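PDB 4REL: UDP-glucose:anthocyanidin 3-O-glucosyltransferase from Clitoria ternatea, which is a plant glycosyltransferase of the GT-B fold, with two Rossmann-like domains facing each other across a cleft that holds KMP in this model. Local coordinates for residues 11-17 / 114-118; 290-296 / 315-319; 151-155 / 178-184; 361-365 / 387-391. One frame throughout, in Å; residues are numbered along the deposited sequence.

Along the chain the order is contact 1, contact 3, contact 2, contact 4, each closing before the next opens. Contact 1 joins loops after strands 6-10 and 110-114, neighbours in the seven-stranded parallel sheet. Contacts 2 and 4 belong to the six-stranded parallel sheet, one at the edge formed by 320-323, the other beside 359-361 and 382-384. Their centres are 21 Å apart. Contact 3 lies between helix 148-157 and the loop before helix 191-197, its nearest atoms about 5 Å from contact 4. Contacts 1, 3 and 4 each touch KMP, so parts of both GT-B domains meet the ligand. Contact 2 is remote, its centre 38 Å from that of contact 1.

Contact 1 of 4, residues 11-17 / 114-118. With KMP (3,5,7-trihydroxy-2-(4-hydroxyphenyl)-4H-chromen-4-one), chain B.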
# COMPACT_ATOMS: atom_id res chain seq x y z
N PRO A 11 -8.76 -11.50 0.89
CA PRO A 11 -8.30 -10.12 0.71
C PRO A 11 -9.30 -9.14 1.29
O PRO A 11 -10.47 -9.47 1.44
CB PRO A 11 -8.30 -9.96 -0.81
CG PRO A 11 -9.37 -10.93 -1.28
CD PRO A 11 -9.18 -12.12 -0.38
N PHE A 12 -8.82 -7.94 1.62
CA PHE A 12 -9.69 -6.78 1.73
C PHE A 12 -9.97 -6.43 0.27
O PHE A 12 -9.06 -6.07 -0.47
CB PHE A 12 -8.94 -5.66 2.46
CG PHE A 12 -9.80 -4.46 2.81
CD1 PHE A 12 -10.94 -4.59 3.59
CD2 PHE A 12 -9.41 -3.20 2.41
CE1 PHE A 12 -11.71 -3.46 3.93
CE2 PHE A 12 -10.16 -2.07 2.75
CZ PHE A 12 -11.30 -2.21 3.51
N PRO A 13 -11.23 -6.60 -0.17
CA PRO A 13 -11.51 -6.73 -1.61
C PRO A 13 -11.61 -5.39 -2.34
O PRO A 13 -12.58 -5.12 -3.07
CB PRO A 13 -12.84 -7.49 -1.62
CG PRO A 13 -13.54 -6.99 -0.37
CD PRO A 13 -12.43 -6.84 0.66
N PHE A 14 -10.57 -4.58 -2.17
CA PHE A 14 -10.55 -3.22 -2.72
C PHE A 14 -9.18 -2.85 -3.26
O PHE A 14 -8.19 -2.90 -2.53
CB PHE A 14 -10.97 -2.23 -1.64
CG PHE A 14 -12.35 -2.49 -1.12
CD1 PHE A 14 -13.46 -2.07 -1.84
CD2 PHE A 14 -12.53 -3.22 0.05
CE1 PHE A 14 -14.75 -2.34 -1.39
CE2 PHE A 14 -13.82 -3.50 0.51
CZ PHE A 14 -14.92 -3.06 -0.21
N GLY A 15 -9.15 -2.45 -4.53
CA GLY A 15 -7.98 -1.89 -5.19
C GLY A 15 -6.60 -2.29 -4.70
O GLY A 15 -6.12 -3.38 -4.99
N SER A 16 -5.97 -1.40 -3.94
CA SER A 16 -4.56 -1.52 -3.61
C SER A 16 -4.23 -2.69 -2.69
O SER A 16 -3.08 -3.09 -2.56
CB SER A 16 -4.06 -0.22 -2.96
OG SER A 16 -4.74 0.02 -1.74
N HIS A 17 -5.25 -3.24 -2.04
CA HIS A 17 -5.01 -4.40 -1.18
C HIS A 17 -4.95 -5.72 -1.95
O HIS A 17 -4.52 -6.72 -1.40
CB HIS A 17 -6.09 -4.50 -0.11
CG HIS A 17 -6.00 -3.41 0.92
ND1 HIS A 17 -5.62 -3.65 2.21
CD2 HIS A 17 -6.22 -2.08 0.81
CE1 HIS A 17 -5.63 -2.51 2.89
NE2 HIS A 17 -5.97 -1.54 2.06
N ASP A 114 -6.14 -10.40 4.86
CA ASP A 114 -5.78 -9.00 5.03
C ASP A 114 -6.23 -8.62 6.44
O ASP A 114 -7.32 -8.99 6.85
CB ASP A 114 -6.51 -8.16 3.99
CG ASP A 114 -6.07 -6.70 4.00
OD1 ASP A 114 -5.43 -6.26 3.02
OD2 ASP A 114 -6.36 -6.00 4.99
N ALA A 115 -5.38 -7.93 7.19
CA ALA A 115 -5.68 -7.59 8.59
C ALA A 115 -7.00 -6.85 8.77
O ALA A 115 -7.61 -6.93 9.84
CB ALA A 115 -4.53 -6.77 9.21
N PHE A 116 -7.43 -6.11 7.76
CA PHE A 116 -8.67 -5.33 7.89
C PHE A 116 -9.92 -6.22 7.92
O PHE A 116 -10.97 -5.79 8.38
CB PHE A 116 -8.83 -4.30 6.76
CG PHE A 116 -7.89 -3.13 6.84
CD1 PHE A 116 -7.03 -2.97 7.93
CD2 PHE A 116 -7.85 -2.20 5.82
CE1 PHE A 116 -6.16 -1.89 8.00
CE2 PHE A 116 -6.97 -1.10 5.88
CZ PHE A 116 -6.13 -0.96 6.97
N VAL A 117 -9.80 -7.44 7.40
CA VAL A 117 -10.95 -8.35 7.42
C VAL A 117 -10.96 -9.08 8.75
O VAL A 117 -10.69 -10.28 8.85
CB VAL A 117 -10.93 -9.34 6.23
CG1 VAL A 117 -12.24 -10.13 6.16
CG2 VAL A 117 -10.72 -8.58 4.93
N THR A 118 -11.26 -8.34 9.81
CA THR A 118 -11.13 -8.89 11.15
C THR A 118 -12.14 -10.00 11.43
O THR A 118 -11.90 -10.84 12.29
CB THR A 118 -11.24 -7.80 12.22
OG1 THR A 118 -12.53 -7.20 12.13
CG2 THR A 118 -10.15 -6.73 12.01
C1 KMP B . -5.54 3.92 7.81
C2 KMP B . -4.97 3.08 6.87
C3 KMP B . -5.72 2.79 5.63
C4 KMP B . -7.05 3.40 5.43
C5 KMP B . -7.54 4.22 6.43
C6 KMP B . -6.81 4.47 7.59
C9 KMP B . -5.15 1.91 4.58
C10 KMP B . -5.97 1.67 3.37
C11 KMP B . -7.31 2.33 3.26
C14 KMP B . -8.20 2.15 2.07
C15 KMP B . -7.97 1.16 1.12
C16 KMP B . -8.81 1.02 0.03
C17 KMP B . -9.89 1.88 -0.12
C18 KMP B . -10.13 2.87 0.82
C19 KMP B . -9.28 3.00 1.92
O12 KMP B . -7.76 3.15 4.28
O13 KMP B . -4.02 1.39 4.73
O24 KMP B . -10.72 1.74 -1.20
O27 KMP B . -5.45 0.87 2.39
O29 KMP B . -7.34 5.28 8.55
O30 KMP B . -3.74 2.53 7.07
O HOH W 1 -5.83 -7.91 0.77
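Pro11 and Asp114, with CA atoms 5.1 Å apart, mark the closest backbone approach; Pro11 directly follows strand 6-10, Asp114 ends strand 110-114, and a type I beta turn runs on from Asp114 to Val117. Asp114 carries the polar part of the contact. Its CG stands anti to the backbone N (chi1 -174°), which brings the carboxylate against Phe12 CB and within reach of His17 ND1. His17 ND1 donates to Asp114 OD1 at 2.7 Å, and the bond is fairly straight. The oxygen lies in the imidazole plane; it is met on its syn side, with ND1 tilted 26° from the carboxylate plane. Asp114 OD2 uses its anti lone pair to accept from Phe116 N at 3.0 Å, an Asx turn. A water donates to Asp114 OD1 and His17 O and accepts from Phe12 N.

The rings form a cluster. Phe116 turns its edge to one face of Phe12, with centroids 5.3 Å apart and planes at 86°. Phe116 CB also sits over that face in a CH-pi contact. Phe14 CD2 covers the opposite face. Phe12 CD2 in turn lies over the centre of the His17 ring, 3.6 Å above its plane. Val117 CG2 packs at the edge of Phe12.

KMP O27 meets His17 NE2 in the imidazole plane at 2.5 Å, a very short bond in which either could be the donor. Phe116 CE2 touches KMP C9 at 3.7 Å. The ND1 bond and the cover of Phe12 probably hold the rotation of the His17 ring, in line with NE2 facing the ligand. Asp114 is then its second-shell partner.

Contact 2 of 4, residues 290-296 / 315-319; sequences EESGFPF and RTSTR
Glu290 reaches Arg315 through an almost straight side chain (chi1 179°), while Arg315 bends at chi3 (-53°) to lay its guanidinium beside the carboxylate. The two planes are nearly coplanar. Arg315 grips side-on: NE bonds Glu290 OE2 at 2.7 Å and NH2 bonds Glu290 OE1 at 3.0 Å. Two nitrogens, one to each oxygen, make a two-bond salt bridge; both oxygens use their syn lone pairs. Arg315 NH1 also donates to Lys310 O.

Arg319 holds the end of the helix. From CG to NE its chain is extended, and NH2 donates to Glu290 O at 3.0 Å. Gly293, with positive phi, is where the chain leaves the helix. Water 2 takes a bond from Arg319 NE at 2.7 Å and gives one to Phe294 O. Thr316 CG2 lies over the rim of one face of the Arg319 guanidinium and also touches Glu290 CG at 3.8 Å. Thr316 OG1 is bonded to Phe312 O and lies at the edge of the Phe296 ring, 3.5 Å from CZ.

The backbones meet at Arg319 O. It accepts from Phe296 N at 3.2 Å, in the carbonyl plane. Pro295 CA makes a CA-H...O contact with the same oxygen at 3.1 Å.

Two connections of the six-stranded sheet are joined here. One links helix 279-292 to strand 296-299. The other links helix 312-315 to strand 320-323, the outermost strand, parallel to 296-299 and next to it. Phe294 CB points away from segment 315-319, and its ring packs on helix 392-403, while Glu290 and Phe296 both touch Phe312 of helix 312-315.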
# COMPACT_ATOMS: atom_id res chain seq x y z
N GLU A 290 4.49 23.53 -15.05
CA GLU A 290 4.79 24.38 -16.20
C GLU A 290 5.85 25.43 -15.86
O GLU A 290 6.81 25.62 -16.60
CB GLU A 290 3.53 25.08 -16.73
CG GLU A 290 3.82 25.99 -17.91
CD GLU A 290 2.58 26.47 -18.62
OE1 GLU A 290 1.45 26.19 -18.15
OE2 GLU A 290 2.73 27.13 -19.67
N GLU A 291 5.67 26.10 -14.72
CA GLU A 291 6.59 27.17 -14.35
C GLU A 291 7.99 26.63 -14.06
O GLU A 291 8.98 27.31 -14.32
CB GLU A 291 6.04 27.96 -13.16
CG GLU A 291 6.37 29.44 -13.19
CD GLU A 291 7.32 29.86 -12.08
OE1 GLU A 291 7.10 29.46 -10.92
OE2 GLU A 291 8.29 30.59 -12.38
N SER A 292 8.07 25.41 -13.54
CA SER A 292 9.35 24.82 -13.15
C SER A 292 10.28 24.61 -14.33
O SER A 292 11.50 24.66 -14.17
CB SER A 292 9.15 23.50 -12.40
OG SER A 292 8.88 22.43 -13.29
N GLY A 293 9.70 24.37 -15.50
CA GLY A 293 10.47 24.10 -16.70
C GLY A 293 11.04 22.69 -16.78
O GLY A 293 11.68 22.34 -17.77
N PHE A 294 10.81 21.88 -15.74
CA PHE A 294 11.40 20.54 -15.71
C PHE A 294 10.58 19.60 -16.58
O PHE A 294 9.38 19.80 -16.75
CB PHE A 294 11.42 19.97 -14.28
CG PHE A 294 12.29 20.74 -13.32
CD1 PHE A 294 13.64 20.92 -13.57
CD2 PHE A 294 11.75 21.25 -12.14
CE1 PHE A 294 14.44 21.62 -12.68
CE2 PHE A 294 12.55 21.94 -11.24
CZ PHE A 294 13.90 22.13 -11.51
N PRO A 295 11.23 18.57 -17.13
CA PRO A 295 10.46 17.56 -17.85
C PRO A 295 9.65 16.73 -16.85
O PRO A 295 10.07 16.53 -15.72
CB PRO A 295 11.53 16.71 -18.54
CG PRO A 295 12.78 16.93 -17.74
CD PRO A 295 12.69 18.33 -17.20
N PHE A 296 8.46 16.30 -17.26
CA PHE A 296 7.58 15.60 -16.35
C PHE A 296 6.70 14.58 -17.05
O PHE A 296 6.40 14.72 -18.24
CB PHE A 296 6.71 16.60 -15.55
CG PHE A 296 5.77 17.41 -16.42
CD1 PHE A 296 4.51 16.93 -16.75
CD2 PHE A 296 6.15 18.67 -16.88
CE1 PHE A 296 3.64 17.68 -17.55
CE2 PHE A 296 5.29 19.42 -17.67
CZ PHE A 296 4.03 18.93 -18.01
N ARG A 315 0.95 23.85 -24.14
CA ARG A 315 2.18 24.61 -23.95
C ARG A 315 3.35 23.75 -23.44
O ARG A 315 4.51 24.01 -23.76
CB ARG A 315 1.97 25.81 -23.03
CG ARG A 315 1.13 26.94 -23.62
CD ARG A 315 1.11 28.14 -22.67
NE ARG A 315 0.70 27.75 -21.33
CZ ARG A 315 -0.55 27.79 -20.88
NH1 ARG A 315 -1.53 28.23 -21.67
NH2 ARG A 315 -0.83 27.40 -19.65
N THR A 316 3.05 22.71 -22.65
CA THR A 316 4.11 21.87 -22.07
C THR A 316 4.37 20.60 -22.88
O THR A 316 5.17 19.77 -22.47
CB THR A 316 3.80 21.46 -20.62
OG1 THR A 316 2.56 20.75 -20.59
CG2 THR A 316 3.68 22.71 -19.73
N SER A 317 3.72 20.47 -24.03
CA SER A 317 3.74 19.19 -24.75
C SER A 317 5.15 18.80 -25.17
O SER A 317 5.45 17.61 -25.30
CB SER A 317 2.83 19.24 -25.97
OG SER A 317 3.30 20.17 -26.93
N THR A 318 6.02 19.78 -25.36
CA THR A 318 7.37 19.49 -25.83
C THR A 318 8.32 19.06 -24.71
O THR A 318 9.46 18.68 -24.99
CB THR A 318 7.95 20.69 -26.62
OG1 THR A 318 7.76 21.89 -25.87
CG2 THR A 318 7.24 20.84 -27.95
N ARG A 319 7.86 19.11 -23.46
CA ARG A 319 8.71 18.72 -22.33
C ARG A 319 7.98 17.88 -21.29
O ARG A 319 8.56 17.49 -20.28
CB ARG A 319 9.33 19.95 -21.65
CG ARG A 319 8.30 20.89 -20.99
CD ARG A 319 9.02 22.11 -20.42
NE ARG A 319 8.16 23.04 -19.69
CZ ARG A 319 7.46 24.02 -20.25
NH1 ARG A 319 7.47 24.18 -21.57
NH2 ARG A 319 6.73 24.83 -19.50
O HOH W 2 7.96 22.04 -17.24

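Contact 3 of 4, residues 151-155 / 178-184; sequences IRDKC and VPQDMLD. With KMP (3,5,7-trihydroxy-2-(4-hydroxyphenyl)-4H-chromen-4-one), chain B.
Arg152 and Met182 make the hydrogen bonds of this contact. Arg152 is extended from CG to NE and grips a single oxygen side-on. NE donates to Met182 O at 2.7 Å, in the carbonyl plane. NH2 donates to the same atom at 3.0 Å, from above that plane. Met182 O lies in the guanidinium plane.

Apolar packing makes up the rest. Ile151 CG2 touches Val178 CG1 at 3.6 Å. Ile151 CD1 reaches the Met182 methyl CE, whose chain bends at chi3 (-63°) to cross it at about a right angle. Leu183 runs alongside Arg152 in the opposite direction and puts CD1 3.8 Å from Cys155 CB. Cys155 SG rests on Val178 CG2 at 3.8 Å.

The ligand contact is on another side of the loop. Asp181 CB points away from helix 148-157, and its OD2 accepts from KMP O29 at 2.7 Å. Pro179 CB is also near O29.

The chemistry is divided. Arginine bonds and an apolar patch tie the loop before helix 191-197 to helix 148-157 of this GT-B protein, and the same short turn presents a carboxylate to the ligand pocket. The nearby guanidinium probably polarises the Met182 carbonyl.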
# COMPACT_ATOMS: atom_id res chain seq x y z
N ILE A 151 -2.67 8.21 21.73
CA ILE A 151 -2.69 9.02 20.51
C ILE A 151 -3.86 10.01 20.53
O ILE A 151 -3.67 11.19 20.25
CB ILE A 151 -2.69 8.11 19.27
CG1 ILE A 151 -1.29 7.52 19.08
CG2 ILE A 151 -3.12 8.89 18.03
CD1 ILE A 151 -1.22 6.31 18.15
N ARG A 152 -5.05 9.53 20.89
CA ARG A 152 -6.21 10.42 20.96
C ARG A 152 -6.00 11.51 21.98
O ARG A 152 -6.35 12.68 21.74
CB ARG A 152 -7.48 9.64 21.29
CG ARG A 152 -7.90 8.71 20.16
CD ARG A 152 -9.22 8.05 20.45
NE ARG A 152 -9.72 7.33 19.27
CZ ARG A 152 -10.74 6.48 19.31
NH1 ARG A 152 -11.36 6.24 20.45
NH2 ARG A 152 -11.14 5.87 18.20
N ASP A 153 -5.44 11.15 23.13
CA ASP A 153 -5.20 12.14 24.18
C ASP A 153 -4.21 13.20 23.71
O ASP A 153 -4.45 14.40 23.88
CB ASP A 153 -4.71 11.47 25.46
CG ASP A 153 -4.89 12.36 26.68
OD1 ASP A 153 -5.90 13.10 26.72
OD2 ASP A 153 -4.02 12.34 27.57
N LYS A 154 -3.11 12.77 23.11
CA LYS A 154 -2.11 13.71 22.61
C LYS A 154 -2.65 14.57 21.47
O LYS A 154 -2.42 15.78 21.44
CB LYS A 154 -0.83 12.97 22.18
CG LYS A 154 0.31 13.90 21.77
CD LYS A 154 1.66 13.19 21.80
CE LYS A 154 2.38 13.39 23.12
NZ LYS A 154 3.25 14.61 23.14
N CYS A 155 -3.39 13.97 20.54
CA CYS A 155 -3.93 14.74 19.42
C CYS A 155 -4.94 15.77 19.88
O CYS A 155 -5.11 16.81 19.24
CB CYS A 155 -4.54 13.82 18.36
SG CYS A 155 -3.30 12.83 17.49
N VAL A 178 -1.20 11.59 12.22
CA VAL A 178 -2.10 10.51 12.63
C VAL A 178 -3.31 10.38 11.70
O VAL A 178 -3.92 11.39 11.35
CB VAL A 178 -2.56 10.74 14.08
CG1 VAL A 178 -3.59 9.71 14.51
CG2 VAL A 178 -1.35 10.72 15.03
N PRO A 179 -3.66 9.15 11.29
CA PRO A 179 -4.87 8.98 10.47
C PRO A 179 -6.10 9.56 11.18
O PRO A 179 -6.34 9.24 12.34
CB PRO A 179 -5.00 7.45 10.36
CG PRO A 179 -3.59 6.96 10.45
CD PRO A 179 -2.93 7.88 11.47
N GLN A 180 -6.85 10.41 10.49
CA GLN A 180 -8.03 11.01 11.10
C GLN A 180 -9.02 9.93 11.55
O GLN A 180 -9.68 10.09 12.58
CB GLN A 180 -8.72 11.99 10.15
CG GLN A 180 -9.92 12.71 10.76
CD GLN A 180 -9.53 13.61 11.91
OE1 GLN A 180 -8.55 14.36 11.83
NE2 GLN A 180 -10.29 13.53 13.00
N ASP A 181 -9.11 8.83 10.80
CA ASP A 181 -10.04 7.75 11.12
C ASP A 181 -9.92 7.27 12.57
O ASP A 181 -10.92 6.90 13.19
CB ASP A 181 -9.83 6.54 10.19
CG ASP A 181 -10.34 6.78 8.77
OD1 ASP A 181 -11.32 7.52 8.59
OD2 ASP A 181 -9.74 6.21 7.83
N MET A 182 -8.71 7.27 13.12
CA MET A 182 -8.51 6.67 14.44
C MET A 182 -8.84 7.64 15.56
O MET A 182 -8.96 7.25 16.72
CB MET A 182 -7.12 6.04 14.60
CG MET A 182 -5.97 7.00 14.82
SD MET A 182 -4.45 6.08 15.19
CE MET A 182 -4.90 5.28 16.72
N LEU A 183 -9.03 8.91 15.19
CA LEU A 183 -9.39 9.95 16.14
C LEU A 183 -10.90 10.19 16.22
O LEU A 183 -11.41 10.67 17.24
CB LEU A 183 -8.69 11.26 15.78
CG LEU A 183 -7.16 11.27 15.71
CD1 LEU A 183 -6.67 12.67 15.41
CD2 LEU A 183 -6.54 10.75 17.01
N ASP A 184 -11.62 9.90 15.13
CA ASP A 184 -13.05 10.20 15.05
C ASP A 184 -13.84 9.46 16.13
O ASP A 184 -13.65 8.26 16.32
CB ASP A 184 -13.62 9.81 13.68
CG ASP A 184 -13.18 10.74 12.57
OD1 ASP A 184 -12.89 11.93 12.85
OD2 ASP A 184 -13.14 10.28 11.41
C1 KMP B . -5.54 3.92 7.81
C2 KMP B . -4.97 3.08 6.87
C3 KMP B . -5.72 2.79 5.63
C4 KMP B . -7.05 3.40 5.43
C5 KMP B . -7.54 4.22 6.43
C6 KMP B . -6.81 4.47 7.59
C9 KMP B . -5.15 1.91 4.58
C10 KMP B . -5.97 1.67 3.37
C11 KMP B . -7.31 2.33 3.26
C14 KMP B . -8.20 2.15 2.07
C15 KMP B . -7.97 1.16 1.12
C16 KMP B . -8.81 1.02 0.03
C17 KMP B . -9.89 1.88 -0.12
C18 KMP B . -10.13 2.87 0.82
C19 KMP B . -9.28 3.00 1.92
O12 KMP B . -7.76 3.15 4.28
O13 KMP B . -4.02 1.39 4.73
O24 KMP B . -10.72 1.74 -1.20
O27 KMP B . -5.45 0.87 2.39
O29 KMP B . -7.34 5.28 8.55
O30 KMP B . -3.74 2.53 7.07

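Contact 4 of 4, residues 361-365 / 387-391. With KMP (3,5,7-trihydroxy-2-(4-hydroxyphenyl)-4H-chromen-4-one), chain B.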
# COMPACT_ATOMS: atom_id res chain seq x y z
N CYS A 361 6.07 14.67 -1.22
CA CYS A 361 4.92 13.98 -0.65
C CYS A 361 3.77 14.92 -0.35
O CYS A 361 3.98 15.97 0.25
CB CYS A 361 5.31 13.30 0.66
SG CYS A 361 6.68 12.12 0.52
N ARG A 362 2.57 14.54 -0.76
CA ARG A 362 1.37 15.23 -0.32
C ARG A 362 0.38 14.16 0.11
O ARG A 362 -0.44 13.70 -0.69
CB ARG A 362 0.79 16.07 -1.47
CG ARG A 362 -0.13 17.24 -1.04
CD ARG A 362 -1.34 16.74 -0.26
NE ARG A 362 -2.49 17.64 -0.27
CZ ARG A 362 -3.51 17.54 0.58
NH1 ARG A 362 -3.51 16.59 1.51
NH2 ARG A 362 -4.52 18.39 0.50
N PRO A 363 0.43 13.77 1.39
CA PRO A 363 -0.48 12.71 1.86
C PRO A 363 -1.92 13.22 1.94
O PRO A 363 -2.15 14.36 2.36
CB PRO A 363 0.08 12.37 3.26
CG PRO A 363 0.84 13.60 3.69
CD PRO A 363 1.32 14.28 2.44
N PHE A 364 -2.87 12.38 1.54
CA PHE A 364 -4.27 12.80 1.46
C PHE A 364 -5.16 12.07 2.45
O PHE A 364 -6.12 12.63 2.96
CB PHE A 364 -4.82 12.57 0.04
CG PHE A 364 -4.39 13.61 -0.97
CD1 PHE A 364 -5.01 14.85 -1.02
CD2 PHE A 364 -3.37 13.34 -1.87
CE1 PHE A 364 -4.63 15.81 -1.96
CE2 PHE A 364 -2.98 14.30 -2.81
CZ PHE A 364 -3.61 15.53 -2.84
N PHE A 365 -4.84 10.81 2.71
CA PHE A 365 -5.83 9.88 3.24
C PHE A 365 -5.16 8.75 4.04
O PHE A 365 -4.03 8.37 3.74
CB PHE A 365 -6.60 9.31 2.04
CG PHE A 365 -7.59 8.26 2.38
CD1 PHE A 365 -8.89 8.60 2.72
CD2 PHE A 365 -7.24 6.92 2.34
CE1 PHE A 365 -9.83 7.63 3.03
CE2 PHE A 365 -8.16 5.94 2.65
CZ PHE A 365 -9.46 6.29 3.00
N GLY A 387 4.31 23.63 2.35
CA GLY A 387 2.94 24.10 2.49
C GLY A 387 1.97 23.02 2.98
O GLY A 387 0.89 23.34 3.49
N LYS A 388 2.36 21.76 2.80
CA LYS A 388 1.57 20.58 3.17
C LYS A 388 0.38 20.32 2.25
O LYS A 388 -0.31 19.31 2.36
CB LYS A 388 1.13 20.63 4.64
CG LYS A 388 2.28 20.81 5.61
CD LYS A 388 1.79 21.08 7.03
CE LYS A 388 2.94 21.41 7.96
NZ LYS A 388 2.53 21.42 9.40
N VAL A 389 0.14 21.27 1.35
CA VAL A 389 -0.83 21.10 0.27
C VAL A 389 -0.13 21.63 -0.96
O VAL A 389 0.80 22.44 -0.85
CB VAL A 389 -2.14 21.89 0.53
CG1 VAL A 389 -2.86 21.37 1.76
CG2 VAL A 389 -1.84 23.37 0.68
N PHE A 390 -0.54 21.18 -2.14
CA PHE A 390 0.09 21.67 -3.35
C PHE A 390 -0.26 23.13 -3.58
O PHE A 390 -1.43 23.50 -3.57
CB PHE A 390 -0.36 20.86 -4.58
CG PHE A 390 0.26 19.50 -4.66
CD1 PHE A 390 1.63 19.34 -4.79
CD2 PHE A 390 -0.54 18.36 -4.64
CE1 PHE A 390 2.20 18.07 -4.89
CE2 PHE A 390 0.02 17.10 -4.72
CZ PHE A 390 1.39 16.95 -4.85
N THR A 391 0.76 23.94 -3.75
CA THR A 391 0.59 25.32 -4.20
C THR A 391 1.63 25.50 -5.29
O THR A 391 2.60 24.75 -5.35
CB THR A 391 0.91 26.33 -3.10
OG1 THR A 391 2.30 26.21 -2.74
CG2 THR A 391 0.04 26.09 -1.86
C1 KMP B . -5.54 3.92 7.81
C2 KMP B . -4.97 3.08 6.87
C3 KMP B . -5.72 2.79 5.63
C4 KMP B . -7.05 3.40 5.43
C5 KMP B . -7.54 4.22 6.43
C6 KMP B . -6.81 4.47 7.59
C9 KMP B . -5.15 1.91 4.58
C10 KMP B . -5.97 1.67 3.37
C11 KMP B . -7.31 2.33 3.26
C14 KMP B . -8.20 2.15 2.07
C15 KMP B . -7.97 1.16 1.12
C16 KMP B . -8.81 1.02 0.03
C17 KMP B . -9.89 1.88 -0.12
C18 KMP B . -10.13 2.87 0.82
C19 KMP B . -9.28 3.00 1.92
O12 KMP B . -7.76 3.15 4.28
O13 KMP B . -4.02 1.39 4.73
O24 KMP B . -10.72 1.74 -1.20
O27 KMP B . -5.45 0.87 2.39
O29 KMP B . -7.34 5.28 8.55
O30 KMP B . -3.74 2.53 7.07
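Arg362 packs against Phe390 and Val389 in the six-stranded Rossmann-like domain of this GT-B protein. The two loops follow neighbouring parallel strands, 359-361 and 382-384. Arg362 CB comes first, 3.5 Å from both CE2 and CZ of Phe390. CG lies over the face of that ring in a CH-pi contact, 4.0 Å from the centroid and 23° off the normal. The chain then bends at chi2 (-60°). CD and NE both pass Lys388 O at 3.8 Å, and CD covers part of one face of Phe364.

The guanidinium is layered between two groups. Lys388 O lies 3.7 Å above one face, toward the rim. Phe364 CE1 lies over the centre of the opposite face. NH2 touches Val389 CG1 at 3.6 Å, and Arg362 and Val389 run side by side, pointing the same way. NH2 also makes a salt bridge to Glu281 OE1. Glu281 OE2 accepts from Phe390 N, so this glutamate on helix 279-292 links both loops.

Further along segment 361-365, Phe365 turns its ring edge to KMP, with CE2 near C19. At the remaining tip of the arginine, Arg362 NH1 donates to Pro363 O at 2.7 Å, with the oxygen in the guanidinium plane.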